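Local coordinates for adhesion protein (PDB 7LM5) that binds zinc and, as the solute-binding component of an ABC transporter, probably delivers it for uptake, at residues A59-A64 / S88-L93; T126-E131 / T190-L195; K258-L263 / E278-I283. The protein carries 1 engineered substitution. All coordinates share one frame; numbering follows the deposited sequence.

Contact 1 of 3, residues A59-A64 / S88-L93; sequences AAIYDA and SKVKVL
Y62 and V90 meet with their side chains crossing obliquely, and V90 presents a methyl to the rim of the ring. The contact lies at the edge of a parallel four-stranded sheet, where helix 55-62 gives way to the loop before inner strand 66-69 and the loop S88-V90 leads into edge strand 91-94. K91 and L93 pair through their backbones with strand 66-69 and the residue before it.

The Y62 ring is met at its edge, close to its own plane: CD1 of Y62 lies 3.7 Å from CG1 of V90. The far end of the ring is held by D82, whose backbone N bonds to the Y62 hydroxyl. The isopropyl group of V90 is turned so that CG1 sits between the backbone N and the carbonyl carbon (chi1 59°). CG1 therefore faces the ring, while CG2 lies over the last turn of the helix. There CG2 of V90 touches CG2 of I61 at 4.3 Å. W77 and F67 also pack on I61, and P83 packs on V90.

S88 turns its OG to the end of the helix. This OG is anti to the backbone N (chi1 178°) and donates to the carbonyl oxygen of Y62. The modelled separation is very short, so its exact length is doubtful. The same OG also accepts a weak bond from the backbone N of V90. A64 follows the helix end. Its carbonyl oxygen sits 3.4 Å from CB of V90 and receives a CA-H...O contact from the same residue. The carbonyl oxygen of I61, which accepts from the backbone N of A64, lies 3.2 Å from CG2 of V90.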
loop_
_atom_site.group_PDB
_atom_site.type_symbol
_atom_site.label_atom_id
_atom_site.label_comp_id
_atom_site.label_asym_id
_atom_site.label_seq_id
_atom_site.Cartn_x
_atom_site.Cartn_y
_atom_site.Cartn_z
ATOM N N ALA A 59 -8.168 13.555 17.828
ATOM C CA ALA A 59 -7.687 14.140 19.075
ATOM C C ALA A 59 -6.313 13.594 19.441
ATOM O O ALA A 59 -5.455 14.336 19.931
ATOM C CB ALA A 59 -8.688 13.879 20.199
ATOM N N ALA A 60 -6.085 12.299 19.207
ATOM C CA ALA A 60 -4.772 11.720 19.469
ATOM C C ALA A 60 -3.731 12.220 18.478
ATOM O O ALA A 60 -2.541 12.277 18.808
ATOM C CB ALA A 60 -4.851 10.195 19.432
ATOM N N ILE A 61 -4.154 12.581 17.265
ATOM C CA ILE A 61 -3.222 13.145 16.292
ATOM C C ILE A 61 -2.738 14.515 16.751
ATOM O O ILE A 61 -1.542 14.819 16.683
ATOM C CB ILE A 61 -3.877 13.208 14.899
ATOM C CG1 ILE A 61 -3.990 11.805 14.299
ATOM C CG2 ILE A 61 -3.093 14.127 13.973
ATOM C CD1 ILE A 61 -4.741 11.764 12.985
ATOM N N TYR A 62 -3.654 15.357 17.235
ATOM C CA TYR A 62 -3.275 16.686 17.698
ATOM C C TYR A 62 -2.495 16.650 19.006
ATOM O O TYR A 62 -1.814 17.628 19.333
ATOM C CB TYR A 62 -4.520 17.562 17.853
ATOM C CG TYR A 62 -5.102 18.020 16.536
ATOM C CD1 TYR A 62 -4.277 18.349 15.468
ATOM C CD2 TYR A 62 -6.475 18.116 16.356
ATOM C CE1 TYR A 62 -4.802 18.767 14.261
ATOM C CE2 TYR A 62 -7.010 18.532 15.151
ATOM C CZ TYR A 62 -6.170 18.856 14.107
ATOM O OH TYR A 62 -6.697 19.271 12.907
ATOM N N ASP A 63 -2.576 15.555 19.757
ATOM C CA ASP A 63 -1.815 15.399 20.990
ATOM C C ASP A 63 -0.473 14.713 20.772
ATOM O O ASP A 63 0.293 14.564 21.731
ATOM C CB ASP A 63 -2.632 14.613 22.020
ATOM C CG ASP A 63 -3.802 15.410 22.565
ATOM O OD1 ASP A 63 -3.624 16.614 22.842
ATOM O OD2 ASP A 63 -4.898 14.832 22.713
ATOM N N ALA A 64 -0.169 14.300 19.548
ATOM C CA ALA A 64 1.079 13.624 19.233
ATOM C C ALA A 64 2.091 14.603 18.650
ATOM O O ALA A 64 1.754 15.713 18.232
ATOM C CB ALA A 64 0.839 12.474 18.251
ATOM N N SER A 88 -1.914 23.032 18.140
ATOM C CA SER A 88 -1.242 21.753 18.306
ATOM C C SER A 88 0.146 21.813 17.686
ATOM O O SER A 88 0.346 22.448 16.646
ATOM C CB SER A 88 -2.050 20.618 17.666
ATOM O OG SER A 88 -1.377 19.378 17.797
ATOM N N LYS A 89 1.099 21.147 18.331
ATOM C CA LYS A 89 2.468 21.072 17.845
ATOM C C LYS A 89 2.710 19.860 16.956
ATOM O O LYS A 89 3.869 19.521 16.693
ATOM C CB LYS A 89 3.443 21.056 19.025
ATOM C CG LYS A 89 3.479 22.355 19.813
ATOM C CD LYS A 89 4.188 22.174 21.145
ATOM C CE LYS A 89 3.383 21.285 22.080
ATOM N NZ LYS A 89 2.044 21.866 22.381
ATOM N N VAL A 90 1.648 19.201 16.488
ATOM C CA VAL A 90 1.812 18.022 15.649
ATOM C C VAL A 90 2.355 18.433 14.287
ATOM O O VAL A 90 1.919 19.429 13.692
ATOM C CB VAL A 90 0.481 17.258 15.516
ATOM C CG1 VAL A 90 -0.606 18.147 14.919
ATOM C CG2 VAL A 90 0.668 16.002 14.676
ATOM N N LYS A 91 3.331 17.678 13.797
ATOM C CA LYS A 91 3.902 17.887 12.472
ATOM C C LYS A 91 3.416 16.761 11.571
ATOM O O LYS A 91 3.852 15.613 11.711
ATOM C CB LYS A 91 5.427 17.944 12.533
ATOM C CG LYS A 91 5.953 19.181 13.241
ATOM C CD LYS A 91 7.438 19.378 13.002
ATOM C CE LYS A 91 7.873 20.770 13.428
ATOM N NZ LYS A 91 7.146 21.826 12.666
ATOM N N VAL A 92 2.504 17.089 10.663
ATOM C CA VAL A 92 1.942 16.102 9.748
ATOM C C VAL A 92 2.929 15.864 8.614
ATOM O O VAL A 92 3.409 16.813 7.982
ATOM C CB VAL A 92 0.579 16.571 9.216
ATOM C CG1 VAL A 92 -0.121 15.443 8.475
ATOM C CG2 VAL A 92 -0.283 17.092 10.359
ATOM N N LEU A 93 3.237 14.595 8.355
ATOM C CA LEU A 93 4.199 14.209 7.332
ATOM C C LEU A 93 3.525 13.303 6.312
ATOM O O LEU A 93 2.923 12.287 6.678
ATOM C CB LEU A 93 5.406 13.495 7.948
ATOM C CG LEU A 93 6.120 14.174 9.119
ATOM C CD1 LEU A 93 7.310 13.334 9.559
ATOM C CD2 LEU A 93 6.562 15.586 8.758
#

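Contact 2 of 3, residues T126-E131 / T190-L195; sequences TWLDPE and TAFSYL
L128 lays its side chain against A191 and F192. The branch that does the touching is CD1. CG of L128 is anti to the carbonyl carbon (chi1 -64°), which directs the isobutyl group at the loop before helix 193-198. CD1 of L128 reaches 3.3 Å from the carbonyl oxygen of A191. The same methyl lies 3.6 Å from CD1 of F192, and it meets that ring obliquely. The backbone of L128 is covered as well: its carbonyl oxygen is 3.3 Å from CD1 of L195. L277, on helix 273-288, packs on L128 too.

T126 and H125 stand next to each other in the chain, as do T190 and H189. H125 and H189 are ligands of the same zinc ion, together with E264, and the side chain of A191 comes within about 4 Å of a bound zinc. The contact joins the segments that follow these two zinc ligands, through A191 to L195 on the second side. T126 to D129 form a type I beta turn. D129 then takes the N-cap position of helix 130-147, and its OD1 accepts from the backbone N of E131, which lies above the carboxylate plane.

Y194 lays one ring face on T126. The two side chains run side by side and point the same way. CG2 of T126 makes a CH-pi contact 3.5 Å from the ring centroid of Y194, 20° off the normal and displaced toward the rim. Beyond the ring, the Y194 hydroxyl is held by E102 and D123 through their backbones. At the other end, a water bridges D129 and Y194. It donates to OD2 of D129 at 2.6 Å and to the carbonyl oxygen of Y194 at 2.7 Å. That carboxylate also forms a salt bridge with R198.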
loop_
_atom_site.group_PDB
_atom_site.type_symbol
_atom_site.label_atom_id
_atom_site.label_comp_id
_atom_site.label_asym_id
_atom_site.label_seq_id
_atom_site.Cartn_x
_atom_site.Cartn_y
_atom_site.Cartn_z
ATOM N N THR A 126 1.451 2.014 -3.992
ATOM C CA THR A 126 2.876 1.886 -4.345
ATOM C C THR A 126 3.578 1.020 -3.315
ATOM O O THR A 126 4.563 0.443 -3.659
ATOM C CB THR A 126 3.569 3.247 -4.277
ATOM O OG1 THR A 126 3.258 3.830 -3.021
ATOM C CG2 THR A 126 3.179 4.173 -5.402
ATOM N N TRP A 127 3.047 0.942 -2.104
ATOM C CA TRP A 127 3.776 0.192 -1.087
ATOM C C TRP A 127 3.952 -1.278 -1.445
ATOM O O TRP A 127 4.801 -1.948 -0.847
ATOM C CB TRP A 127 3.071 0.323 0.264
ATOM C CG TRP A 127 1.660 -0.183 0.269
ATOM C CD1 TRP A 127 1.248 -1.465 0.484
ATOM C CD2 TRP A 127 0.473 0.590 0.058
ATOM N NE1 TRP A 127 -0.122 -1.541 0.417
ATOM C CE2 TRP A 127 -0.622 -0.293 0.157
ATOM C CE3 TRP A 127 0.229 1.941 -0.206
ATOM C CZ2 TRP A 127 -1.939 0.133 -0.001
ATOM C CZ3 TRP A 127 -1.079 2.362 -0.362
ATOM C CH2 TRP A 127 -2.146 1.461 -0.259
ATOM N N LEU A 128 3.180 -1.796 -2.399
ATOM C CA LEU A 128 3.324 -3.188 -2.803
ATOM C C LEU A 128 4.449 -3.400 -3.808
ATOM O O LEU A 128 4.764 -4.551 -4.128
ATOM C CB LEU A 128 2.002 -3.705 -3.370
ATOM C CG LEU A 128 0.872 -3.726 -2.337
ATOM C CD1 LEU A 128 -0.428 -4.220 -2.949
ATOM C CD2 LEU A 128 1.264 -4.583 -1.142
ATOM N N ASP A 129 5.052 -2.326 -4.313
ATOM C CA ASP A 129 6.278 -2.428 -5.092
ATOM C C ASP A 129 7.463 -2.378 -4.139
ATOM O O ASP A 129 7.628 -1.375 -3.432
ATOM C CB ASP A 129 6.365 -1.296 -6.108
ATOM C CG ASP A 129 7.567 -1.419 -7.039
ATOM O OD1 ASP A 129 8.378 -2.353 -6.874
ATOM O OD2 ASP A 129 7.698 -0.571 -7.947
ATOM N N PRO A 130 8.290 -3.426 -4.067
ATOM C CA PRO A 130 9.418 -3.398 -3.119
ATOM C C PRO A 130 10.348 -2.214 -3.321
ATOM O O PRO A 130 10.878 -1.672 -2.342
ATOM C CB PRO A 130 10.128 -4.733 -3.388
ATOM C CG PRO A 130 9.068 -5.618 -3.946
ATOM C CD PRO A 130 8.180 -4.722 -4.761
ATOM N N GLU A 131 10.555 -1.789 -4.568
ATOM C CA GLU A 131 11.409 -0.636 -4.828
ATOM C C GLU A 131 10.780 0.642 -4.286
ATOM O O GLU A 131 11.442 1.430 -3.600
ATOM C CB GLU A 131 11.675 -0.513 -6.329
ATOM C CG GLU A 131 13.019 0.104 -6.686
ATOM C CD GLU A 131 14.160 -0.900 -6.642
ATOM O OE1 GLU A 131 13.982 -1.995 -6.067
ATOM O OE2 GLU A 131 15.237 -0.594 -7.193
ATOM N N THR A 190 -8.392 -3.239 -7.364
ATOM C CA THR A 190 -7.246 -2.764 -8.142
ATOM C C THR A 190 -6.199 -2.193 -7.189
ATOM O O THR A 190 -6.103 -0.985 -6.958
ATOM C CB THR A 190 -7.694 -1.735 -9.172
ATOM O OG1 THR A 190 -8.811 -2.253 -9.906
ATOM C CG2 THR A 190 -6.563 -1.423 -10.143
ATOM N N ALA A 191 -5.387 -3.094 -6.635
ATOM C CA ALA A 191 -4.375 -2.724 -5.658
ATOM C C ALA A 191 -2.966 -3.178 -6.013
ATOM O O ALA A 191 -2.015 -2.730 -5.365
ATOM C CB ALA A 191 -4.736 -3.289 -4.274
ATOM N N PHE A 192 -2.799 -4.045 -7.012
ATOM C CA PHE A 192 -1.503 -4.630 -7.331
ATOM C C PHE A 192 -0.956 -4.133 -8.667
ATOM O O PHE A 192 -0.211 -4.847 -9.343
ATOM C CB PHE A 192 -1.596 -6.155 -7.325
ATOM C CG PHE A 192 -2.029 -6.728 -6.004
ATOM C CD1 PHE A 192 -1.095 -7.069 -5.043
ATOM C CD2 PHE A 192 -3.372 -6.920 -5.724
ATOM C CE1 PHE A 192 -1.490 -7.594 -3.828
ATOM C CE2 PHE A 192 -3.773 -7.445 -4.509
ATOM C CZ PHE A 192 -2.831 -7.780 -3.561
ATOM N N SER A 193 -1.311 -2.907 -9.055
ATOM C CA SER A 193 -0.831 -2.374 -10.327
ATOM C C SER A 193 0.670 -2.108 -10.285
ATOM O O SER A 193 1.382 -2.397 -11.253
ATOM C CB SER A 193 -1.594 -1.100 -10.683
ATOM O OG SER A 193 -1.214 -0.617 -11.959
ATOM N N TYR A 194 1.168 -1.565 -9.171
ATOM C CA TYR A 194 2.597 -1.284 -9.065
ATOM C C TYR A 194 3.412 -2.571 -8.992
ATOM O O TYR A 194 4.518 -2.643 -9.541
ATOM C CB TYR A 194 2.871 -0.404 -7.847
ATOM C CG TYR A 194 2.418 1.029 -8.010
ATOM C CD1 TYR A 194 1.131 1.415 -7.661
ATOM C CD2 TYR A 194 3.277 1.994 -8.514
ATOM C CE1 TYR A 194 0.713 2.725 -7.807
ATOM C CE2 TYR A 194 2.869 3.308 -8.664
ATOM C CZ TYR A 194 1.586 3.667 -8.309
ATOM O OH TYR A 194 1.173 4.972 -8.456
ATOM N N LEU A 195 2.886 -3.595 -8.317
ATOM C CA LEU A 195 3.589 -4.873 -8.263
ATOM C C LEU A 195 3.675 -5.510 -9.644
ATOM O O LEU A 195 4.708 -6.085 -10.008
ATOM C CB LEU A 195 2.893 -5.813 -7.278
ATOM C CG LEU A 195 3.570 -7.165 -7.038
ATOM C CD1 LEU A 195 4.940 -6.971 -6.405
ATOM C CD2 LEU A 195 2.698 -8.066 -6.174
HETATM O O HOH W 1 6.077 -0.493 -9.988
#

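Contact 3 of 3, residues K258-L263 / E278-I283; sequences KTLNPL and EENMSI
N280 sets its CG beside its backbone N (chi1 -66°), and a chi2 of -87° swings OD1 toward the backbone of N261. The segment 258-263 leaves outer strand 256-259 of a parallel four-stranded sheet, and helix 273-288 packs against the strand end and the loop that follows. OD1 of N280 accepts from the backbone N of N261 at 2.6 Å. The donor lies above the carbonyl plane, and the bond is bent, with 140° at the hydrogen. ND2 of N280 bonds within its own helix, to the carbonyl oxygen of N276. The amide is thus gripped at both ends, which should fix its flip.

N261 makes an Asx turn: its OD1 accepts from the backbone N of L263 at 2.7 Å. This shapes the chain just ahead of E264, a zinc ligand.

Leucine methyls pack on N280: CD1 of L260 lies 3.3 Å from the backbone carbonyl oxygen of N280, and CD2 of L263 lies near ND2 of N280. One helix turn on, I283 points its CG2 at the strand end. This methyl is 3.4 Å from the carbonyl oxygen of T259. The K258 chain folds back near its end, which brings NZ within 3.7 Å of CG2 of I283.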
loop_
_atom_site.group_PDB
_atom_site.type_symbol
_atom_site.label_atom_id
_atom_site.label_comp_id
_atom_site.label_asym_id
_atom_site.label_seq_id
_atom_site.Cartn_x
_atom_site.Cartn_y
_atom_site.Cartn_z
ATOM N N LYS A 258 -7.601 -18.060 -4.283
ATOM C CA LYS A 258 -6.452 -18.034 -3.393
ATOM C C LYS A 258 -6.327 -16.644 -2.790
ATOM O O LYS A 258 -6.780 -15.655 -3.373
ATOM C CB LYS A 258 -5.155 -18.414 -4.121
ATOM C CG LYS A 258 -5.141 -19.835 -4.666
ATOM C CD LYS A 258 -3.755 -20.247 -5.148
ATOM C CE LYS A 258 -2.900 -20.809 -4.016
ATOM N NZ LYS A 258 -2.510 -19.792 -2.998
ATOM N N THR A 259 -5.711 -16.575 -1.613
ATOM C CA THR A 259 -5.611 -15.325 -0.874
ATOM C C THR A 259 -4.407 -14.514 -1.340
ATOM O O THR A 259 -3.359 -15.069 -1.679
ATOM C CB THR A 259 -5.515 -15.593 0.630
ATOM O OG1 THR A 259 -5.290 -14.361 1.325
ATOM C CG2 THR A 259 -4.382 -16.564 0.935
ATOM N N LEU A 260 -4.574 -13.191 -1.360
ATOM C CA LEU A 260 -3.491 -12.277 -1.720
ATOM C C LEU A 260 -3.744 -10.971 -0.970
ATOM O O LEU A 260 -4.602 -10.180 -1.371
ATOM C CB LEU A 260 -3.425 -12.059 -3.225
ATOM C CG LEU A 260 -2.190 -11.327 -3.753
ATOM C CD1 LEU A 260 -0.931 -12.123 -3.452
ATOM C CD2 LEU A 260 -2.316 -11.063 -5.247
ATOM N N ASN A 261 -3.001 -10.760 0.108
ATOM C CA ASN A 261 -3.233 -9.609 0.972
ATOM C C ASN A 261 -2.550 -8.378 0.401
ATOM O O ASN A 261 -1.328 -8.386 0.207
ATOM C CB ASN A 261 -2.710 -9.898 2.377
ATOM C CG ASN A 261 -3.227 -8.914 3.412
ATOM O OD1 ASN A 261 -3.633 -7.798 3.086
ATOM N ND2 ASN A 261 -3.210 -9.326 4.676
ATOM N N PRO A 262 -3.287 -7.296 0.110
ATOM C CA PRO A 262 -2.644 -6.041 -0.291
ATOM C C PRO A 262 -1.997 -5.283 0.858
ATOM O O PRO A 262 -1.514 -4.166 0.644
ATOM C CB PRO A 262 -3.809 -5.239 -0.890
ATOM C CG PRO A 262 -5.008 -5.743 -0.172
ATOM C CD PRO A 262 -4.758 -7.207 0.077
ATOM N N LEU A 263 -1.990 -5.861 2.063
ATOM C CA LEU A 263 -1.358 -5.263 3.241
ATOM C C LEU A 263 -1.974 -3.909 3.588
ATOM O O LEU A 263 -1.284 -2.985 4.023
ATOM C CB LEU A 263 0.157 -5.139 3.059
ATOM C CG LEU A 263 0.896 -6.434 2.706
ATOM C CD1 LEU A 263 2.403 -6.223 2.733
ATOM C CD2 LEU A 263 0.489 -7.563 3.641
ATOM N N GLU A 278 6.883 -10.239 0.878
ATOM C CA GLU A 278 7.472 -11.359 0.151
ATOM C C GLU A 278 6.536 -12.561 0.125
ATOM O O GLU A 278 6.475 -13.286 -0.876
ATOM C CB GLU A 278 8.816 -11.737 0.774
ATOM C CG GLU A 278 9.425 -13.018 0.223
ATOM C CD GLU A 278 10.853 -13.229 0.687
ATOM O OE1 GLU A 278 11.560 -14.060 0.079
ATOM O OE2 GLU A 278 11.270 -12.560 1.656
ATOM N N GLU A 279 5.800 -12.787 1.215
ATOM C CA GLU A 279 4.877 -13.917 1.265
ATOM C C GLU A 279 3.816 -13.806 0.177
ATOM O O GLU A 279 3.542 -14.775 -0.542
ATOM C CB GLU A 279 4.226 -14.006 2.645
ATOM C CG GLU A 279 3.219 -15.139 2.772
ATOM C CD GLU A 279 2.579 -15.203 4.144
ATOM O OE1 GLU A 279 2.984 -14.422 5.031
ATOM O OE2 GLU A 279 1.669 -16.038 4.336
ATOM N N ASN A 280 3.209 -12.627 0.036
ATOM C CA ASN A 280 2.224 -12.429 -1.020
ATOM C C ASN A 280 2.864 -12.496 -2.401
ATOM O O ASN A 280 2.218 -12.935 -3.360
ATOM C CB ASN A 280 1.504 -11.095 -0.827
ATOM C CG ASN A 280 0.649 -11.072 0.427
ATOM O OD1 ASN A 280 -0.516 -11.470 0.403
ATOM N ND2 ASN A 280 1.225 -10.609 1.529
ATOM N N MET A 281 4.124 -12.072 -2.523
ATOM C CA MET A 281 4.829 -12.215 -3.793
ATOM C C MET A 281 5.076 -13.681 -4.121
ATOM O O MET A 281 4.994 -14.085 -5.288
ATOM C CB MET A 281 6.150 -11.446 -3.753
ATOM C CG MET A 281 5.994 -9.940 -3.655
ATOM S SD MET A 281 7.566 -9.103 -3.374
ATOM C CE MET A 281 8.469 -9.558 -4.850
ATOM N N SER A 282 5.381 -14.494 -3.106
ATOM C CA SER A 282 5.600 -15.918 -3.339
ATOM C C SER A 282 4.298 -16.626 -3.690
ATOM O O SER A 282 4.291 -17.557 -4.504
ATOM C CB SER A 282 6.249 -16.557 -2.112
ATOM O OG SER A 282 6.528 -17.927 -2.342
ATOM N N ILE A 283 3.187 -16.203 -3.081
ATOM C CA ILE A 283 1.882 -16.744 -3.453
ATOM C C ILE A 283 1.572 -16.421 -4.909
ATOM O O ILE A 283 1.039 -17.258 -5.647
ATOM C CB ILE A 283 0.792 -16.202 -2.508
ATOM C CG1 ILE A 283 1.021 -16.701 -1.080
ATOM C CG2 ILE A 283 -0.594 -16.593 -2.999
ATOM C CD1 ILE A 283 0.064 -16.109 -0.067
#

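In the fold
The contacts follow one another along the chain without overlap. Contact 1 belongs to the sheet that ends in strand 91-94, and contact 3 to the sheet that ends in strand 256-259. Their centres are about 33 Å apart, on opposite sides of the chain's centre. Contact 2 lies near that centre, about 29 Å from contact 1 and 12 Å from contact 3. It touches contact 3 directly: NE1 of W127 probably bonds to the carbonyl oxygen of P262 at 3.0 Å, and F192 packs on L260. Helix 130-147 runs from contact 2 to the sheet of contact 1. The two-sheet layout fits a solute-binding protein that holds zinc between lobes.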